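Phosphoribosylamine--glycine ligase (Thermotoga maritima, PDB 1VKZ) catalyses the ATP-dependent joining of glycine to 5-phospho-beta-D-ribosylamine, giving N(1)-(5-phospho-beta-D-ribosyl)glycinamide, ADP and phosphate in de novo purine biosynthesis. Local coordinates at residues R17-G22 / E71-P76; H42-N47 / T55-E60. All coordinates share one frame; numbering follows the deposited sequence.

Contact 1: R17-G22 / E71-P76; sequences RVHILG and EDIVIP
The His19 imidazole meets the Glu71 carboxylate nearly coplanar, their planes 15° apart: NE2 at the ring edge donates to OE2 over 2.7 Å, on its anti side, while ND1 is hydrogen-bonded to Tyr44 OH. Arg17 NH2 also lies in plane at the edge, Asp72 O near the plane on the CD2 side, and Ile73 CD1 comes in obliquely, 3.6 Å from His19 CG; the rings of His42 and Tyr44 also meet this imidazole. The Arg17 guanidinium sits 45° to the carboxylate, its NE 3.3 Å from Glu71 OE2, which stands well out of the guanidinium plane: a salt bridge of charges alone. An alanine in place of Glu71 would probably leave His19 NE2 without its acceptor and Arg17 without this counter-charge. The backbones pair in parallel: His19 N bonds Asp72 O, Val74 N bonds His19 O at 2.8 Å, and Leu21 N bonds Val74 O. Leu21 CG is directed anti to the carbonyl carbon (chi1 -65°); CD1 and CD2 each lie 3.6 Å from Ile73 CG2. Strand 17-22 lies between 73-74 and 40-43 in the Rossmann-like parallel sheet; helix 25-36 packs against Val18, Ile20 and Pro76, helix 62-66 against Leu21 and Ile73.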
ATOM      1  N   ARG A  17     -22.705   9.359  -3.523  1.00 50.74           N
ATOM      2  CA  ARG A  17     -21.440   9.771  -4.137  1.00 47.49           C
ATOM      3  C   ARG A  17     -20.171   9.414  -3.356  1.00 46.98           C
ATOM      4  O   ARG A  17     -20.087   9.594  -2.132  1.00 46.06           O
ATOM      5  CB  ARG A  17     -21.462  11.257  -4.411  1.00 45.91           C
ATOM      6  CG  ARG A  17     -22.869  11.804  -4.534  1.00 48.82           C
ATOM      7  CD  ARG A  17     -22.997  13.101  -5.282  1.00 49.50           C
ATOM      8  NE  ARG A  17     -21.870  13.989  -5.062  1.00 49.72           N
ATOM      9  CZ  ARG A  17     -21.897  15.290  -5.278  1.00 60.11           C
ATOM     10  NH1 ARG A  17     -23.009  15.894  -5.717  1.00 63.24           N
ATOM     11  NH2 ARG A  17     -20.799  16.003  -5.044  1.00 60.16           N
ATOM     12  N   VAL A  18     -19.175   8.941  -4.111  1.00 44.72           N
ATOM     13  CA  VAL A  18     -17.898   8.510  -3.585  1.00 42.44           C
ATOM     14  C   VAL A  18     -16.788   9.448  -4.031  1.00 40.38           C
ATOM     15  O   VAL A  18     -16.672   9.824  -5.192  1.00 40.46           O
ATOM     16  CB  VAL A  18     -17.605   7.094  -4.049  1.00 42.75           C
ATOM     17  CG1 VAL A  18     -16.274   6.586  -3.498  1.00 43.49           C
ATOM     18  CG2 VAL A  18     -18.762   6.183  -3.645  1.00 43.62           C
ATOM     19  N   HIS A  19     -15.966   9.835  -3.081  1.00 38.90           N
ATOM     20  CA  HIS A  19     -14.906  10.759  -3.361  1.00 38.89           C
ATOM     21  C   HIS A  19     -13.554  10.146  -3.047  1.00 41.10           C
ATOM     22  O   HIS A  19     -13.271   9.769  -1.918  1.00 41.83           O
ATOM     23  CB  HIS A  19     -15.161  11.949  -2.502  1.00 40.22           C
ATOM     24  CG  HIS A  19     -16.410  12.674  -2.859  1.00 34.00           C
ATOM     25  ND1 HIS A  19     -16.448  13.636  -3.842  1.00 38.08           N
ATOM     26  CD2 HIS A  19     -17.660  12.602  -2.357  1.00 41.06           C
ATOM     27  CE1 HIS A  19     -17.660  14.155  -3.905  1.00 40.59           C
ATOM     28  NE2 HIS A  19     -18.415  13.546  -3.011  1.00 40.14           N
ATOM     29  N   ILE A  20     -12.724  10.007  -4.064  1.00 41.18           N
ATOM     30  CA  ILE A  20     -11.458   9.325  -3.900  1.00 40.63           C
ATOM     31  C   ILE A  20     -10.306  10.320  -4.017  1.00 42.15           C
ATOM     32  O   ILE A  20     -10.090  10.995  -5.063  1.00 42.66           O
ATOM     33  CB  ILE A  20     -11.353   8.157  -4.932  1.00 40.51           C
ATOM     34  CG1 ILE A  20     -12.483   7.164  -4.672  1.00 39.05           C
ATOM     35  CG2 ILE A  20     -10.012   7.432  -4.838  1.00 40.14           C
ATOM     36  CD1 ILE A  20     -12.745   6.268  -5.747  1.00 47.80           C
ATOM     37  N   LEU A  21      -9.550  10.411  -2.936  1.00 42.93           N
ATOM     38  CA  LEU A  21      -8.338  11.241  -2.945  1.00 41.81           C
ATOM     39  C   LEU A  21      -7.128  10.460  -3.488  1.00 39.01           C
ATOM     40  O   LEU A  21      -6.803   9.411  -3.003  1.00 37.34           O
ATOM     41  CB  LEU A  21      -8.090  11.781  -1.552  1.00 40.62           C
ATOM     42  CG  LEU A  21      -9.106  12.766  -0.951  1.00 37.50           C
ATOM     43  CD1 LEU A  21     -10.463  12.771  -1.532  1.00 45.23           C
ATOM     44  CD2 LEU A  21      -9.223  12.514   0.542  1.00 40.44           C
ATOM     45  N   GLY A  22      -6.506  10.987  -4.535  1.00 40.53           N
ATOM     46  CA  GLY A  22      -5.304  10.430  -5.100  1.00 41.06           C
ATOM     47  C   GLY A  22      -5.322  10.337  -6.616  1.00 43.73           C
ATOM     48  O   GLY A  22      -6.291  10.746  -7.283  1.00 41.15           O
ATOM     49  N   GLU A  71     -21.673  11.273   3.132  1.00 51.94           N
ATOM     50  CA  GLU A  71     -21.380  10.543   1.881  1.00 52.23           C
ATOM     51  C   GLU A  71     -19.876  10.352   1.864  1.00 48.00           C
ATOM     52  O   GLU A  71     -19.158  11.185   2.359  1.00 48.61           O
ATOM     53  CB  GLU A  71     -21.817  11.261   0.608  1.00 53.09           C
ATOM     54  CG  GLU A  71     -20.829  12.195  -0.071  1.00 49.71           C
ATOM     55  CD  GLU A  71     -21.567  13.038  -1.113  1.00 52.49           C
ATOM     56  OE1 GLU A  71     -22.822  13.033  -1.071  1.00 57.40           O
ATOM     57  OE2 GLU A  71     -20.939  13.727  -1.949  1.00 42.86           O
ATOM     58  N   ASP A  72     -19.410   9.280   1.249  1.00 48.49           N
ATOM     59  CA  ASP A  72     -18.108   8.714   1.564  1.00 46.76           C
ATOM     60  C   ASP A  72     -16.921   9.399   0.934  1.00 48.12           C
ATOM     61  O   ASP A  72     -16.941   9.652  -0.257  1.00 52.71           O
ATOM     62  CB  ASP A  72     -18.071   7.226   1.210  1.00 45.08           C
ATOM     63  CG  ASP A  72     -17.245   6.433   2.221  1.00 56.00           C
ATOM     64  OD1 ASP A  72     -16.399   7.068   2.887  1.00 71.17           O
ATOM     65  OD2 ASP A  72     -17.374   5.213   2.469  1.00 63.58           O
ATOM     66  N   ILE A  73     -15.867   9.645   1.729  1.00 47.98           N
ATOM     67  CA  ILE A  73     -14.526  10.020   1.210  1.00 46.35           C
ATOM     68  C   ILE A  73     -13.523   8.920   1.508  1.00 47.55           C
ATOM     69  O   ILE A  73     -13.298   8.590   2.688  1.00 44.92           O
ATOM     70  CB  ILE A  73     -13.958  11.321   1.863  1.00 45.61           C
ATOM     71  CG1 ILE A  73     -15.000  12.413   1.934  1.00 47.23           C
ATOM     72  CG2 ILE A  73     -12.693  11.822   1.122  1.00 47.41           C
ATOM     73  CD1 ILE A  73     -15.486  12.862   0.638  1.00 51.95           C
ATOM     74  N   VAL A  74     -12.894   8.380   0.454  1.00 49.08           N
ATOM     75  CA  VAL A  74     -11.898   7.319   0.615  1.00 49.70           C
ATOM     76  C   VAL A  74     -10.500   7.886   0.401  1.00 49.49           C
ATOM     77  O   VAL A  74     -10.121   8.246  -0.698  1.00 43.76           O
ATOM     78  CB  VAL A  74     -12.125   6.105  -0.297  1.00 51.26           C
ATOM     79  CG1 VAL A  74     -10.963   5.168  -0.189  1.00 53.33           C
ATOM     80  CG2 VAL A  74     -13.431   5.370   0.043  1.00 51.02           C
ATOM     81  N   ILE A  75      -9.740   7.975   1.478  1.00 52.94           N
ATOM     82  CA  ILE A  75      -8.360   8.384   1.343  1.00 59.13           C
ATOM     83  C   ILE A  75      -7.417   7.162   1.210  1.00 62.71           C
ATOM     84  O   ILE A  75      -7.582   6.178   1.936  1.00 66.32           O
ATOM     85  CB  ILE A  75      -8.001   9.215   2.503  1.00 59.38           C
ATOM     86  CG1 ILE A  75      -6.499   9.160   2.724  1.00 69.81           C
ATOM     87  CG2 ILE A  75      -8.747   8.780   3.771  1.00 64.38           C
ATOM     88  CD1 ILE A  75      -5.720   9.718   1.569  1.00 73.91           C
ATOM     89  N   PRO A  76      -6.520   7.153   0.226  1.00 64.16           N
ATOM     90  CA  PRO A  76      -5.243   6.390   0.291  1.00 65.28           C
ATOM     91  C   PRO A  76      -3.929   7.197   0.180  1.00 66.14           C
ATOM     92  O   PRO A  76      -3.551   7.609  -0.931  1.00 68.67           O
ATOM     93  CB  PRO A  76      -5.366   5.476  -0.920  1.00 66.63           C
ATOM     94  CG  PRO A  76      -6.545   6.196  -1.759  1.00 72.14           C
ATOM     95  CD  PRO A  76      -6.764   7.602  -1.137  1.00 64.65           C
TER

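Contact 2: H42-N47 / T55-E60; sequences HFYPGN and TNHPYE
Tyr44 lays one ring face against His57, but the overlap is slight: the planes are 25° apart, yet the rings are slid so far that their centroids stand 5.3 Å from each other. The closest side-chain approach is Tyr44 CE2 to His57 CB, at 3.7 Å. The same imidazole turns its NE2 to the edge of the His42 ring, where it lies in plane and 3.0 Å from His42 ND1. This is a hydrogen bond in which either nitrogen could be the donor, and the two ring planes meet obliquely, at 50°. His42 CG lies beside the backbone N (chi1 -53°), which puts ND1 within range of His57, while NE2 is hydrogen-bonded to Glu40 OE1. His42, Tyr44 and His57 together make an aromatic cluster.

The backbone evidence is a short parallel pairing: Phe43 N donates to Thr55 O, and His57 N to Phe43 O over 2.8 Å. Beyond it the chain turns at Tyr44 and enters Pro45 through a cis peptide; Tyr44 CB and Tyr59 CB then meet at 3.9 Å. Asn56, on the same side of the sheet as Phe43, holds its amide plane perpendicular to the phenyl ring, with OD1 3.4 Å from Phe43 CB. Its ND2 donates to Asn47 O at 2.6 Å, coming from above the carbonyl plane instead of along a lone pair, with the acceptor in the amide plane. Thr50 OG1 also bonds both Asn47 O and Asn56 OD1, tying the intervening loop to this amide.

Strand 55-56 is an outermost strand of the four-stranded parallel sheet and pairs with 40-43, whose other neighbour is 17-22. Phe43 touches Ile20 of that strand, while helix 62-66 receives Tyr44 and Tyr59.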
ATOM      1  N   HIS A  42     -16.029  10.709  -7.744  1.00 42.12           N
ATOM      2  CA  HIS A  42     -15.177  11.857  -7.939  1.00 42.11           C
ATOM      3  C   HIS A  42     -13.753  11.549  -7.466  1.00 42.15           C
ATOM      4  O   HIS A  42     -13.535  11.058  -6.357  1.00 41.16           O
ATOM      5  CB  HIS A  42     -15.750  13.050  -7.194  1.00 42.61           C
ATOM      6  CG  HIS A  42     -17.179  13.326  -7.532  1.00 40.13           C
ATOM      7  ND1 HIS A  42     -17.554  14.144  -8.577  1.00 43.43           N
ATOM      8  CD2 HIS A  42     -18.324  12.849  -6.996  1.00 35.83           C
ATOM      9  CE1 HIS A  42     -18.872  14.172  -8.657  1.00 47.12           C
ATOM     10  NE2 HIS A  42     -19.362  13.394  -7.706  1.00 45.27           N
ATOM     11  N   PHE A  43     -12.786  11.847  -8.324  1.00 39.84           N
ATOM     12  CA  PHE A  43     -11.394  11.645  -7.994  1.00 37.80           C
ATOM     13  C   PHE A  43     -10.689  12.978  -7.803  1.00 37.98           C
ATOM     14  O   PHE A  43     -10.979  13.952  -8.491  1.00 38.82           O
ATOM     15  CB  PHE A  43     -10.713  10.918  -9.095  1.00 35.23           C
ATOM     16  CG  PHE A  43     -11.365   9.650  -9.497  1.00 34.67           C
ATOM     17  CD1 PHE A  43     -12.327   9.639 -10.505  1.00 33.69           C
ATOM     18  CD2 PHE A  43     -10.928   8.438  -8.976  1.00 38.67           C
ATOM     19  CE1 PHE A  43     -12.880   8.433 -10.957  1.00 30.94           C
ATOM     20  CE2 PHE A  43     -11.467   7.259  -9.423  1.00 40.87           C
ATOM     21  CZ  PHE A  43     -12.466   7.265 -10.440  1.00 35.31           C
ATOM     22  N   TYR A  44      -9.759  13.009  -6.859  1.00 39.20           N
ATOM     23  CA  TYR A  44      -9.086  14.242  -6.461  1.00 37.44           C
ATOM     24  C   TYR A  44      -7.582  14.003  -6.280  1.00 37.99           C
ATOM     25  O   TYR A  44      -7.177  13.551  -5.212  1.00 38.49           O
ATOM     26  CB  TYR A  44      -9.653  14.722  -5.144  1.00 36.39           C
ATOM     27  CG  TYR A  44     -11.140  14.935  -5.132  1.00 39.10           C
ATOM     28  CD1 TYR A  44     -12.014  13.866  -4.952  1.00 45.20           C
ATOM     29  CD2 TYR A  44     -11.684  16.207  -5.276  1.00 35.19           C
ATOM     30  CE1 TYR A  44     -13.389  14.072  -4.940  1.00 40.81           C
ATOM     31  CE2 TYR A  44     -13.066  16.415  -5.261  1.00 33.67           C
ATOM     32  CZ  TYR A  44     -13.887  15.342  -5.080  1.00 30.13           C
ATOM     33  OH  TYR A  44     -15.206  15.535  -5.077  1.00 40.43           O
ATOM     34  N   PRO A  45      -6.741  14.302  -7.274  1.00 37.66           N
ATOM     35  CA  PRO A  45      -7.121  14.800  -8.604  1.00 39.28           C
ATOM     36  C   PRO A  45      -7.306  13.755  -9.700  1.00 38.97           C
ATOM     37  O   PRO A  45      -7.521  14.113 -10.836  1.00 39.55           O
ATOM     38  CB  PRO A  45      -5.942  15.701  -8.955  1.00 38.58           C
ATOM     39  CG  PRO A  45      -4.787  15.008  -8.340  1.00 36.27           C
ATOM     40  CD  PRO A  45      -5.285  14.278  -7.125  1.00 38.43           C
ATOM     41  N   GLY A  46      -7.240  12.477  -9.378  1.00 42.23           N
ATOM     42  CA  GLY A  46      -7.224  11.468 -10.412  1.00 42.42           C
ATOM     43  C   GLY A  46      -6.091  11.622 -11.430  1.00 43.59           C
ATOM     44  O   GLY A  46      -5.013  12.176 -11.145  1.00 41.59           O
ATOM     45  N   ASN A  47      -6.354  11.087 -12.623  1.00 45.11           N
ATOM     46  CA  ASN A  47      -5.466  11.158 -13.767  1.00 42.82           C
ATOM     47  C   ASN A  47      -6.289  10.940 -15.037  1.00 43.05           C
ATOM     48  O   ASN A  47      -7.488  10.780 -14.981  1.00 45.30           O
ATOM     49  CB  ASN A  47      -4.403  10.091 -13.616  1.00 45.44           C
ATOM     50  CG  ASN A  47      -4.989   8.734 -13.400  1.00 44.45           C
ATOM     51  OD1 ASN A  47      -5.746   8.238 -14.249  1.00 44.79           O
ATOM     52  ND2 ASN A  47      -4.684   8.127 -12.243  1.00 39.95           N
ATOM     53  N   THR A  55     -15.467  11.707 -12.530  1.00 41.87           N
ATOM     54  CA  THR A  55     -14.991  13.038 -12.871  1.00 43.37           C
ATOM     55  C   THR A  55     -13.838  13.415 -11.957  1.00 41.28           C
ATOM     56  O   THR A  55     -13.956  13.314 -10.743  1.00 37.08           O
ATOM     57  CB  THR A  55     -16.129  14.081 -12.708  1.00 43.78           C
ATOM     58  OG1 THR A  55     -17.133  13.534 -11.854  1.00 53.56           O
ATOM     59  CG2 THR A  55     -16.869  14.347 -14.025  1.00 47.57           C
ATOM     60  N   ASN A  56     -12.756  13.887 -12.562  1.00 40.84           N
ATOM     61  CA  ASN A  56     -11.593  14.369 -11.838  1.00 41.81           C
ATOM     62  C   ASN A  56     -11.724  15.845 -11.408  1.00 40.29           C
ATOM     63  O   ASN A  56     -12.128  16.688 -12.193  1.00 39.89           O
ATOM     64  CB  ASN A  56     -10.355  14.217 -12.728  1.00 41.41           C
ATOM     65  CG  ASN A  56      -9.989  12.783 -12.991  1.00 43.62           C
ATOM     66  OD1 ASN A  56     -10.524  11.872 -12.374  1.00 51.51           O
ATOM     67  ND2 ASN A  56      -9.040  12.571 -13.912  1.00 37.43           N
ATOM     68  N   HIS A  57     -11.350  16.146 -10.172  1.00 40.56           N
ATOM     69  CA  HIS A  57     -11.325  17.515  -9.678  1.00 41.00           C
ATOM     70  C   HIS A  57     -10.003  17.743  -8.966  1.00 41.44           C
ATOM     71  O   HIS A  57      -9.435  16.821  -8.416  1.00 40.42           O
ATOM     72  CB  HIS A  57     -12.489  17.773  -8.700  1.00 41.39           C
ATOM     73  CG  HIS A  57     -13.783  17.180  -9.144  1.00 42.54           C
ATOM     74  ND1 HIS A  57     -14.812  17.938  -9.652  1.00 46.44           N
ATOM     75  CD2 HIS A  57     -14.191  15.893  -9.216  1.00 47.85           C
ATOM     76  CE1 HIS A  57     -15.811  17.144  -9.998  1.00 50.41           C
ATOM     77  NE2 HIS A  57     -15.458  15.897  -9.747  1.00 53.24           N
ATOM     78  N   PRO A  58      -9.501  18.965  -8.981  1.00 43.67           N
ATOM     79  CA  PRO A  58      -8.309  19.284  -8.214  1.00 45.93           C
ATOM     80  C   PRO A  58      -8.529  19.143  -6.712  1.00 47.01           C
ATOM     81  O   PRO A  58      -9.582  19.523  -6.196  1.00 48.73           O
ATOM     82  CB  PRO A  58      -8.024  20.751  -8.587  1.00 47.37           C
ATOM     83  CG  PRO A  58      -9.313  21.290  -9.113  1.00 46.70           C
ATOM     84  CD  PRO A  58      -9.999  20.123  -9.755  1.00 45.43           C
ATOM     85  N   TYR A  59      -7.544  18.584  -6.021  1.00 48.78           N
ATOM     86  CA  TYR A  59      -7.584  18.511  -4.566  1.00 50.23           C
ATOM     87  C   TYR A  59      -6.935  19.783  -3.999  1.00 51.52           C
ATOM     88  O   TYR A  59      -5.862  20.206  -4.439  1.00 52.71           O
ATOM     89  CB  TYR A  59      -6.869  17.252  -4.067  1.00 50.81           C
ATOM     90  CG  TYR A  59      -6.898  17.117  -2.564  1.00 50.14           C
ATOM     91  CD1 TYR A  59      -8.079  16.825  -1.902  1.00 46.36           C
ATOM     92  CD2 TYR A  59      -5.739  17.303  -1.809  1.00 53.69           C
ATOM     93  CE1 TYR A  59      -8.123  16.706  -0.526  1.00 52.37           C
ATOM     94  CE2 TYR A  59      -5.760  17.204  -0.418  1.00 58.92           C
ATOM     95  CZ  TYR A  59      -6.961  16.903   0.222  1.00 57.50           C
ATOM     96  OH  TYR A  59      -6.993  16.797   1.598  1.00 55.20           O
ATOM     97  N   GLU A  60      -7.586  20.397  -3.024  1.00 52.80           N
ATOM     98  CA  GLU A  60      -7.084  21.644  -2.453  1.00 53.98           C
ATOM     99  C   GLU A  60      -7.268  21.646  -0.928  1.00 53.09           C
ATOM    100  O   GLU A  60      -7.696  22.649  -0.331  1.00 52.92           O
ATOM    101  CB  GLU A  60      -7.778  22.839  -3.133  1.00 54.88           C
ATOM    102  CG  GLU A  60      -7.383  23.031  -4.602  1.00 58.39           C
ATOM    103  CD  GLU A  60      -8.240  24.060  -5.324  1.00 56.96           C
ATOM    104  OE1 GLU A  60      -9.406  23.738  -5.630  1.00 60.35           O
ATOM    105  OE2 GLU A  60      -7.749  25.186  -5.592  1.00 63.58           O
TER

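Contacts 1 and 2 build opposite halves of one parallel sheet, ordered 55-56, 40-43, 17-22, 73-74, with their centres 10 Å apart. Strands 17-22 and 40-43 join them: Ile20 N lies 2.6 Å from His42 O, a probable hydrogen bond. Side chains make a second connection, since His19 ND1 is 2.6 Å from Tyr44 OH, a probable hydrogen bond, and His19 CE1 packs 3.4 Å from His42 CD2. Contact 1 is nearer the predicted sites: the Pro76 side chain is about 10 Å from that of Asn287, a predicted magnesium ligand, and the side chain of Ile75 about 11 Å from that of Leu151 in the predicted ATP-binding region. Contact 2 lies away from them.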